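Local coordinates for protein L-lysine 6-oxidase (Marinomonas mediterranea, PDB 3WEU) that oxidises the epsilon-amino group of L-lysine with a cysteine tryptophylquinone cofactor, releasing ammonium and hydrogen peroxide, the latter making it antibacterial, at residues A[587-595]-A[644-652]. Sequence-based numbering, arbitrary orientation.
With EDO (1,2-ethanediol), chain J.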
loop_
_atom_site.group_PDB
_atom_site.type_symbol
_atom_site.label_atom_id
_atom_site.label_comp_id
_atom_site.label_asym_id
_atom_site.label_seq_id
_atom_site.Cartn_x
_atom_site.Cartn_y
_atom_site.Cartn_z
ATOM N N TRP A 587 -6.184 11.227 -26.076
ATOM C CA TRP A 587 -5.939 12.022 -24.874
ATOM C C TRP A 587 -6.793 13.234 -24.762
ATOM O O TRP A 587 -7.400 13.456 -23.693
ATOM C CB TRP A 587 -4.459 12.349 -24.773
ATOM C CG TRP A 587 -3.995 12.758 -23.429
ATOM C CD1 TRP A 587 -3.356 13.922 -23.078
ATOM C CD2 TRP A 587 -4.076 11.970 -22.242
ATOM N NE1 TRP A 587 -3.066 13.888 -21.754
ATOM C CE2 TRP A 587 -3.492 12.708 -21.215
ATOM C CE3 TRP A 587 -4.621 10.751 -21.956
ATOM C CZ2 TRP A 587 -3.417 12.241 -19.919
ATOM C CZ3 TRP A 587 -4.569 10.283 -20.633
ATOM C CH2 TRP A 587 -3.976 11.042 -19.651
ATOM N N ASP A 588 -6.826 14.064 -25.818
ATOM C CA ASP A 588 -7.606 15.293 -25.811
ATOM C C ASP A 588 -8.684 15.135 -26.870
ATOM O O ASP A 588 -8.373 15.067 -28.050
ATOM C CB ASP A 588 -6.715 16.465 -26.105
ATOM C CG ASP A 588 -5.461 16.447 -25.260
ATOM O OD1 ASP A 588 -4.427 15.907 -25.689
ATOM O OD2 ASP A 588 -5.548 16.909 -24.117
ATOM N N VAL A 589 -9.926 15.006 -26.415
ATOM C CA VAL A 589 -11.064 14.633 -27.274
ATOM C C VAL A 589 -12.262 15.497 -27.007
ATOM O O VAL A 589 -12.355 16.140 -25.932
ATOM C CB VAL A 589 -11.452 13.157 -27.088
ATOM C CG1 VAL A 589 -10.335 12.241 -27.515
ATOM C CG2 VAL A 589 -11.924 12.858 -25.686
ATOM N N LEU A 590 -13.199 15.518 -27.968
ATOM C CA LEU A 590 -14.402 16.366 -27.871
ATOM C C LEU A 590 -15.547 15.576 -27.299
ATOM O O LEU A 590 -15.771 14.397 -27.693
ATOM C CB LEU A 590 -14.770 16.903 -29.271
ATOM C CG LEU A 590 -13.711 17.730 -30.007
ATOM C CD1 LEU A 590 -14.321 18.204 -31.330
ATOM C CD2 LEU A 590 -13.366 18.931 -29.132
ATOM N N THR A 591 -16.265 16.178 -26.342
ATOM C CA THR A 591 -17.442 15.585 -25.844
ATOM C C THR A 591 -18.483 15.542 -26.932
ATOM O O THR A 591 -18.632 16.475 -27.728
ATOM C CB THR A 591 -18.034 16.356 -24.648
ATOM O OG1 THR A 591 -18.119 17.738 -25.039
ATOM C CG2 THR A 591 -17.162 16.224 -23.468
ATOM N N GLY A 592 -19.266 14.478 -26.887
ATOM C CA GLY A 592 -20.216 14.123 -27.947
ATOM C C GLY A 592 -21.728 14.005 -27.622
ATOM O O GLY A 592 -22.521 13.718 -28.515
ATOM N N GLU A 593 -22.128 14.077 -26.344
ATOM C CA GLU A 593 -23.557 13.848 -25.997
ATOM C C GLU A 593 -24.328 15.116 -26.402
ATOM O O GLU A 593 -24.069 16.170 -25.886
ATOM C CB GLU A 593 -23.678 13.578 -24.496
ATOM C CG GLU A 593 -22.869 12.332 -24.058
ATOM C CD GLU A 593 -23.371 11.017 -24.579
ATOM O OE1 GLU A 593 -24.545 10.973 -25.078
ATOM O OE2 GLU A 593 -22.597 10.030 -24.528
ATOM N N LEU A 594 -25.283 14.963 -27.309
ATOM C CA LEU A 594 -26.062 16.030 -27.860
ATOM C C LEU A 594 -27.485 16.031 -27.304
ATOM O O LEU A 594 -28.238 16.885 -27.632
ATOM C CB LEU A 594 -26.148 15.829 -29.362
ATOM C CG LEU A 594 -24.817 15.912 -30.113
ATOM C CD1 LEU A 594 -25.069 15.697 -31.612
ATOM C CD2 LEU A 594 -24.237 17.263 -29.899
ATOM N N ASP A 595 -27.802 15.097 -26.414
ATOM C CA ASP A 595 -29.150 15.083 -25.780
ATOM C C ASP A 595 -29.020 15.254 -24.266
ATOM O O ASP A 595 -27.972 15.044 -23.681
ATOM C CB ASP A 595 -29.902 13.828 -26.179
ATOM C CG ASP A 595 -30.430 13.929 -27.643
ATOM O OD1 ASP A 595 -31.195 14.889 -27.931
ATOM O OD2 ASP A 595 -30.063 13.122 -28.525
ATOM N N PHE A 644 -16.129 15.365 -38.172
ATOM C CA PHE A 644 -16.395 15.920 -36.864
ATOM C C PHE A 644 -16.316 14.778 -35.876
ATOM O O PHE A 644 -17.282 14.004 -35.739
ATOM C CB PHE A 644 -17.802 16.604 -36.855
ATOM C CG PHE A 644 -18.223 17.110 -35.482
ATOM C CD1 PHE A 644 -17.366 17.857 -34.702
ATOM C CD2 PHE A 644 -19.521 16.902 -35.018
ATOM C CE1 PHE A 644 -17.782 18.348 -33.425
ATOM C CE2 PHE A 644 -19.924 17.390 -33.757
ATOM C CZ PHE A 644 -19.077 18.089 -32.993
ATOM N N PHE A 645 -15.146 14.586 -35.231
ATOM C CA PHE A 645 -14.959 13.444 -34.376
ATOM C C PHE A 645 -15.233 13.802 -32.927
ATOM O O PHE A 645 -14.693 14.799 -32.384
ATOM C CB PHE A 645 -13.505 12.970 -34.425
ATOM C CG PHE A 645 -13.126 12.179 -35.629
ATOM C CD1 PHE A 645 -12.783 12.776 -36.818
ATOM C CD2 PHE A 645 -13.129 10.803 -35.564
ATOM C CE1 PHE A 645 -12.416 11.993 -37.926
ATOM C CE2 PHE A 645 -12.749 10.031 -36.640
ATOM C CZ PHE A 645 -12.358 10.628 -37.805
ATOM N N THR A 646 -16.042 13.019 -32.278
ATOM C CA THR A 646 -16.268 13.156 -30.888
ATOM C C THR A 646 -16.268 11.801 -30.206
ATOM O O THR A 646 -16.358 10.718 -30.838
ATOM C CB THR A 646 -17.677 13.778 -30.532
ATOM O OG1 THR A 646 -18.701 12.836 -30.802
ATOM C CG2 THR A 646 -17.994 15.018 -31.344
ATOM N N GLU A 647 -16.244 11.854 -28.869
ATOM C CA GLU A 647 -16.537 10.675 -28.057
ATOM C C GLU A 647 -17.934 10.175 -28.423
ATOM O O GLU A 647 -18.867 10.970 -28.638
ATOM C CB GLU A 647 -16.640 11.046 -26.550
ATOM C CG GLU A 647 -15.279 11.222 -25.904
ATOM C CD GLU A 647 -15.319 11.325 -24.412
ATOM O OE1 GLU A 647 -16.312 11.851 -23.903
ATOM O OE2 GLU A 647 -14.362 10.853 -23.792
ATOM N N THR A 648 -18.081 8.864 -28.436
ATOM C CA THR A 648 -19.389 8.185 -28.512
ATOM C C THR A 648 -19.286 6.975 -27.540
ATOM O O THR A 648 -18.173 6.409 -27.355
ATOM C CB THR A 648 -19.684 7.666 -29.963
ATOM O OG1 THR A 648 -18.688 6.723 -30.393
ATOM C CG2 THR A 648 -19.723 8.836 -31.001
ATOM N N GLU A 649 -20.429 6.557 -26.998
ATOM C CA GLU A 649 -20.560 5.298 -26.289
ATOM C C GLU A 649 -19.700 5.186 -25.007
ATOM O O GLU A 649 -19.438 4.076 -24.502
ATOM C CB GLU A 649 -20.305 4.114 -27.208
ATOM C CG GLU A 649 -21.258 4.036 -28.389
ATOM C CD GLU A 649 -21.105 2.734 -29.149
ATOM O OE1 GLU A 649 -21.497 1.674 -28.576
ATOM O OE2 GLU A 649 -20.583 2.770 -30.309
ATOM N N ARG A 650 -19.392 6.326 -24.396
ATOM C CA ARG A 650 -18.692 6.296 -23.078
ATOM C C ARG A 650 -19.690 5.812 -22.049
ATOM O O ARG A 650 -20.845 6.180 -22.123
ATOM C CB ARG A 650 -18.200 7.700 -22.685
ATOM C CG ARG A 650 -17.054 7.638 -21.680
ATOM C CD ARG A 650 -16.577 8.980 -21.185
ATOM N NE ARG A 650 -15.168 8.929 -20.787
ATOM C CZ ARG A 650 -14.676 9.091 -19.548
ATOM N NH1 ARG A 650 -15.426 9.408 -18.512
ATOM N NH2 ARG A 650 -13.387 8.962 -19.370
ATOM N N ASN A 651 -19.279 5.003 -21.078
ATOM C CA ASN A 651 -20.228 4.511 -20.029
ATOM C C ASN A 651 -20.197 5.528 -18.891
ATOM O O ASN A 651 -19.531 5.336 -17.817
ATOM C CB ASN A 651 -19.869 3.122 -19.584
ATOM C CG ASN A 651 -19.740 2.117 -20.755
ATOM O OD1 ASN A 651 -20.027 2.393 -21.870
ATOM N ND2 ASN A 651 -19.348 0.938 -20.445
ATOM N N HIS A 652 -20.911 6.607 -19.133
ATOM C CA HIS A 652 -20.838 7.757 -18.248
ATOM C C HIS A 652 -21.332 7.394 -16.851
ATOM O O HIS A 652 -20.860 7.968 -15.839
ATOM C CB HIS A 652 -21.707 8.901 -18.742
ATOM C CG HIS A 652 -21.287 9.446 -20.056
ATOM N ND1 HIS A 652 -20.064 10.039 -20.259
ATOM C CD2 HIS A 652 -21.926 9.439 -21.260
ATOM C CE1 HIS A 652 -19.987 10.416 -21.525
ATOM N NE2 HIS A 652 -21.105 10.065 -22.151
HETATM C C1 EDO J . -3.810 15.939 -18.136
HETATM O O1 EDO J . -4.658 15.049 -18.856
HETATM C C2 EDO J . -3.011 16.699 -19.201
HETATM O O2 EDO J . -1.896 15.901 -19.657
HETATM O O HOH W 1 -12.679 14.104 -30.512
HETATM O O HOH W 2 -18.875 12.409 -24.482
HETATM O O HOH W 3 -19.824 9.471 -25.180
HETATM O O HOH W 4 -22.454 7.252 -24.110
#
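Two short strands, 588-590 and 645-648, each one strand of a two-stranded antiparallel sheet (588-590 with 609-611, 645-648 with 631-634), cross at 87° between L590 and T646, with axes 5.4 Å apart. One backbone bond pins the crossing: E647 N donates to L590 O at 2.8 Å, with an N-H...O angle of 173°. Beside it, G592 CA lies 3.5 Å from E647 O with a nearly straight C-H...O geometry, and T646 OG1, standing between its own backbone N and carbonyl carbon, donates to that same E647 O from above the carbonyl plane. G592 CA also lies 3.5 Å from T646 OG1. On one flank L590 CD1 packs 4.0 Å from F644 CE1, while a water joins L590 N to F645 O. The extended E647 side chain crosses V589 at about a right angle, CG2 of the valine touching its CG and OE2; OE1 accepts from a water held by G592 N, and is salt-bridged to R614. Farther on, E593 bends at chi2, which brings its carboxylate to H652. Two waters also donate to OE2, linking it to the backbone of R650. The carboxylate and imidazole planes are nearly perpendicular; H652 NE2 donates to E593 OE2 at 2.8 Å in a bent bond, with OE2 in the ring plane but NE2 approaching on the anti side, tilted 34° out of the carboxylate plane.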